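Local atomic coordinates of myosin regulatory light chain (Physarum polycephalum, PDB entry 2BL0), a protein that serves as a calmodulin-like EF-hand regulatory light chain of myosin II and binds a calcium ion through one of its loops. Residues T20-K25 with N56-F61; G27-L32 with A42-M47. One frame throughout, in Å; residues are numbered along the deposited sequence.

Interaction 1 of 2, residues T20-K25 with N56-F61; sequences TGFITK and NGKIQF. With CA (calcium ion), chain E.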
# COMPACT_ATOMS: atom_id res chain seq x y z
N THR C 20 19.65 8.63 -36.18
CA THR C 20 20.16 7.38 -36.74
C THR C 20 19.59 6.13 -36.10
O THR C 20 19.74 5.03 -36.64
CB THR C 20 21.68 7.34 -36.62
OG1 THR C 20 22.06 7.47 -35.24
CG2 THR C 20 22.31 8.51 -37.29
N GLY C 21 18.98 6.28 -34.93
CA GLY C 21 18.45 5.16 -34.18
C GLY C 21 19.44 4.56 -33.20
O GLY C 21 19.12 3.58 -32.54
N PHE C 22 20.63 5.16 -33.07
CA PHE C 22 21.64 4.67 -32.11
C PHE C 22 22.63 5.75 -31.72
O PHE C 22 22.79 6.75 -32.43
CB PHE C 22 22.36 3.42 -32.65
CG PHE C 22 23.07 3.65 -33.96
CD1 PHE C 22 24.34 4.20 -33.99
CD2 PHE C 22 22.46 3.31 -35.16
CE1 PHE C 22 24.99 4.45 -35.22
CE2 PHE C 22 23.10 3.55 -36.38
CZ PHE C 22 24.36 4.10 -36.41
N ILE C 23 23.31 5.55 -30.58
CA ILE C 23 24.26 6.50 -30.04
C ILE C 23 25.64 5.92 -30.09
O ILE C 23 25.90 4.89 -29.47
CB ILE C 23 23.94 6.84 -28.58
CG1 ILE C 23 22.50 7.37 -28.46
CG2 ILE C 23 25.00 7.83 -28.02
CD1 ILE C 23 22.02 7.50 -27.04
N THR C 24 26.53 6.60 -30.81
CA THR C 24 27.92 6.22 -30.89
C THR C 24 28.71 6.93 -29.80
O THR C 24 28.19 7.83 -29.16
CB THR C 24 28.50 6.61 -32.26
OG1 THR C 24 28.38 8.02 -32.45
CG2 THR C 24 27.69 6.02 -33.40
N LYS C 25 29.97 6.54 -29.62
CA LYS C 25 30.85 7.24 -28.68
C LYS C 25 30.96 8.71 -29.06
O LYS C 25 30.83 9.56 -28.21
CB LYS C 25 32.25 6.63 -28.61
CG LYS C 25 32.35 5.48 -27.66
CD LYS C 25 33.79 5.04 -27.45
CE LYS C 25 33.86 3.87 -26.49
NZ LYS C 25 35.25 3.69 -25.94
N ASN C 56 29.29 -3.33 -29.53
CA ASN C 56 29.52 -3.11 -30.96
C ASN C 56 29.78 -1.63 -31.34
O ASN C 56 29.94 -1.29 -32.53
CB ASN C 56 28.34 -3.66 -31.76
CG ASN C 56 27.19 -2.69 -31.83
OD1 ASN C 56 26.80 -2.14 -30.82
ND2 ASN C 56 26.65 -2.49 -33.03
N GLY C 57 29.85 -0.76 -30.34
CA GLY C 57 30.10 0.66 -30.54
C GLY C 57 28.88 1.55 -30.80
O GLY C 57 29.02 2.76 -31.10
N LYS C 58 27.70 0.96 -30.69
CA LYS C 58 26.43 1.64 -30.98
C LYS C 58 25.38 1.27 -29.93
O LYS C 58 25.07 0.11 -29.77
CB LYS C 58 25.92 1.23 -32.36
CG LYS C 58 26.79 1.67 -33.54
CD LYS C 58 26.13 1.25 -34.85
CE LYS C 58 26.92 1.69 -36.06
NZ LYS C 58 27.96 0.72 -36.41
N ILE C 59 24.84 2.25 -29.21
CA ILE C 59 23.82 2.03 -28.19
C ILE C 59 22.45 2.11 -28.88
O ILE C 59 22.04 3.18 -29.32
CB ILE C 59 23.88 3.11 -27.07
CG1 ILE C 59 25.26 3.18 -26.40
CG2 ILE C 59 22.76 2.84 -26.02
CD1 ILE C 59 25.48 4.41 -25.52
N GLN C 60 21.76 0.98 -28.98
CA GLN C 60 20.39 0.93 -29.50
C GLN C 60 19.43 1.30 -28.37
O GLN C 60 19.76 1.15 -27.20
CB GLN C 60 20.02 -0.46 -30.00
CG GLN C 60 21.04 -1.17 -30.92
CD GLN C 60 21.43 -0.37 -32.14
OE1 GLN C 60 22.60 -0.43 -32.58
NE2 GLN C 60 20.48 0.38 -32.71
N PHE C 61 18.21 1.72 -28.71
CA PHE C 61 17.23 1.97 -27.67
C PHE C 61 17.05 0.79 -26.70
O PHE C 61 17.08 0.99 -25.50
CB PHE C 61 15.87 2.43 -28.21
CG PHE C 61 14.85 2.59 -27.12
CD1 PHE C 61 15.08 3.48 -26.09
CD2 PHE C 61 13.70 1.79 -27.08
CE1 PHE C 61 14.19 3.62 -25.05
CE2 PHE C 61 12.80 1.93 -26.04
CZ PHE C 61 13.05 2.85 -25.01
CA CA E . 25.18 -2.09 -29.11
O HOH W 1 17.29 2.04 -31.41
O HOH W 2 31.18 4.24 -31.06
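Lys58 runs alongside Phe22 and lays its aliphatic chain across one face of the aromatic ring, both side chains pointing the same way. Followed outward, CB of Lys58 lies 3.7 Å from CD1 of Phe22, and CG stays beside CD1 and CE1. CD comes over the ring, 3.6 Å from the ring centroid and 19° off its normal, which meets the definition of a CH-pi contact. CE then touches CE1 and CZ before the chain bends at its last torsion toward NZ. Phe22 meets this chain with CG set between its own backbone N and carbonyl carbon (chi1 59°), and its opposite ring face lies over OG1 of Thr20. CB of Phe22 also packs against the side-chain amide of Gln60.

Beneath these side chains, Ile23 and Ile59 form an antiparallel hydrogen-bonded pair. Ile23 N donates to Ile59 O at 3.0 Å, and Ile59 N donates to Ile23 O at 2.9 Å with the straighter N-H...O angle, 172°. One water joins Gly21 O to Phe61 N and another joins Gly57 O to Lys25 N, extending the link past each end of the strands. Calcium is held by Asn56 OD1 at 2.4 Å and Lys58 O at 2.3 Å, with Asp52, Thr54 and Glu63 completing the protein ligands.

This is the short two-stranded sheet that couples the loops of paired EF-hands. Ile23 leans on Phe12 and Phe15 of helix 3-15, Ile59 on Phe48 and Ala51 of helix 41-51, and helices 25-35 and 61-72 start directly after the two strands.

Interaction 2 of 2, residues G27-L32 with A42-M47; sequences GLQTVL and AAFNEM
The Phe44 ring and the Gln29 side-chain amide form a stacked pair, their planes only 10° apart. On that ring face Gln29 NE2 stands over the centre, 3.3 Å above the plane, and its nearest ring atom is CE2 of Phe44 at 3.4 Å. At the edge, close to the ring plane, CD1 of Leu32 meets CD1 of Phe44 at 3.6 Å. Leu28 comes in obliquely, its CD2 at 3.7 Å from CE1 of Phe44.

Gln29 gets its amide over the ring by a bend at chi2 (-75°), which brings the end of the chain toward Phe44. Leu28 CD2 also reaches CG of Met47 at 4.0 Å, so this one methyl touches two residues of the facing helix, as Leu32 CD1 does with Phe44 and the sulfur of Met47. The axes of the helix segments 27-32 and 42-47 approach to 11.6 Å, with their directions 118° apart, so side chains bridge the distance. An alanine in place of Phe44 would probably open a gap between the helices and leave the Gln29 amide without its stacking surface.

Val39, in the connection between the helices, packs on Leu32, Phe44 and Met47, and an aromatic side chain of another protein's chain packs on Leu28. No hydrogen bond or salt bridge crosses between the segments: the packing of the exiting helix of the first EF-hand on the entering helix of the second rests on apolar contacts and amide-ring stacking.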
# COMPACT_ATOMS: atom_id res chain seq x y z
N GLY C 27 28.78 10.44 -30.79
CA GLY C 27 27.51 11.08 -30.49
C GLY C 27 27.31 11.33 -29.01
O GLY C 27 26.78 12.37 -28.62
N LEU C 28 27.76 10.39 -28.17
CA LEU C 28 27.57 10.56 -26.72
C LEU C 28 28.39 11.74 -26.20
O LEU C 28 27.91 12.52 -25.39
CB LEU C 28 27.88 9.28 -25.95
CG LEU C 28 27.60 9.38 -24.44
CD1 LEU C 28 26.15 9.73 -24.12
CD2 LEU C 28 28.00 8.07 -23.80
N GLN C 29 29.60 11.90 -26.74
CA GLN C 29 30.43 13.06 -26.42
C GLN C 29 29.68 14.35 -26.71
O GLN C 29 29.69 15.27 -25.90
CB GLN C 29 31.74 13.04 -27.20
CG GLN C 29 32.64 11.89 -26.84
CD GLN C 29 33.34 12.07 -25.50
OE1 GLN C 29 32.96 12.92 -24.68
NE2 GLN C 29 34.37 11.26 -25.27
N THR C 30 29.03 14.42 -27.87
CA THR C 30 28.26 15.61 -28.24
C THR C 30 27.07 15.83 -27.33
O THR C 30 26.80 16.94 -26.92
CB THR C 30 27.82 15.47 -29.71
OG1 THR C 30 28.98 15.49 -30.54
CG2 THR C 30 27.03 16.67 -30.17
N VAL C 31 26.37 14.74 -26.99
CA VAL C 31 25.24 14.82 -26.08
C VAL C 31 25.65 15.37 -24.70
O VAL C 31 24.97 16.26 -24.13
CB VAL C 31 24.57 13.41 -25.93
CG1 VAL C 31 23.59 13.41 -24.81
CG2 VAL C 31 23.89 13.03 -27.24
N LEU C 32 26.75 14.87 -24.16
CA LEU C 32 27.22 15.35 -22.87
C LEU C 32 27.55 16.85 -22.92
O LEU C 32 27.23 17.59 -21.99
CB LEU C 32 28.43 14.52 -22.39
CG LEU C 32 28.10 13.07 -22.06
CD1 LEU C 32 29.36 12.25 -21.92
CD2 LEU C 32 27.27 13.00 -20.78
N ALA C 42 37.81 8.01 -17.99
CA ALA C 42 37.52 6.66 -17.50
C ALA C 42 36.03 6.47 -17.26
O ALA C 42 35.49 5.43 -17.59
CB ALA C 42 38.29 6.36 -16.21
N ALA C 43 35.39 7.46 -16.65
CA ALA C 43 33.95 7.40 -16.42
C ALA C 43 33.16 7.42 -17.73
O ALA C 43 32.12 6.81 -17.80
CB ALA C 43 33.51 8.53 -15.48
N PHE C 44 33.66 8.10 -18.76
CA PHE C 44 32.99 8.11 -20.07
C PHE C 44 33.00 6.74 -20.71
O PHE C 44 31.97 6.25 -21.17
CB PHE C 44 33.62 9.11 -21.05
CG PHE C 44 33.02 9.07 -22.42
CD1 PHE C 44 31.85 9.76 -22.70
CD2 PHE C 44 33.58 8.28 -23.42
CE1 PHE C 44 31.28 9.71 -23.95
CE2 PHE C 44 33.00 8.20 -24.67
CZ PHE C 44 31.84 8.93 -24.94
N ASN C 45 34.16 6.10 -20.76
CA ASN C 45 34.24 4.77 -21.33
C ASN C 45 33.37 3.80 -20.56
O ASN C 45 32.69 2.97 -21.16
CB ASN C 45 35.69 4.26 -21.38
CG ASN C 45 36.52 5.00 -22.39
OD1 ASN C 45 36.00 5.46 -23.41
ND2 ASN C 45 37.82 5.13 -22.12
N GLU C 46 33.35 3.95 -19.23
CA GLU C 46 32.52 3.10 -18.36
C GLU C 46 31.04 3.28 -18.69
O GLU C 46 30.31 2.31 -18.83
CB GLU C 46 32.78 3.44 -16.89
CG GLU C 46 31.89 2.81 -15.84
CD GLU C 46 32.24 3.30 -14.44
OE1 GLU C 46 32.15 4.53 -14.18
OE2 GLU C 46 32.64 2.47 -13.60
N MET C 47 30.60 4.53 -18.83
CA MET C 47 29.18 4.79 -19.05
C MET C 47 28.78 4.30 -20.45
O MET C 47 27.69 3.77 -20.62
CB MET C 47 28.80 6.26 -18.81
CG MET C 47 28.89 7.22 -20.02
SD MET C 47 28.54 8.92 -19.58
CE MET C 47 26.83 8.93 -19.59

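Interaction 2 is nested in the loop that interaction 1 closes: strand 22-24 leads into helix 25-35, and helix 41-51 precedes strand 58-60 through the calcium loop. Their centres are 12 Å apart, and they touch directly. Lys25 NZ lies 3.2 Å from Asn45 OD1, a probable hydrogen bond, Lys25 O packs on Phe44 CZ at 3.5 Å, and Ile23 CG2 meets Leu28 N at 3.8 Å. Only interaction 1 supplies calcium ligands; the side chain of Leu28 in interaction 2 is about 12 Å from the ion. The two contacts thus join the two EF-hands at their loops and, contiguously, through the facing helices.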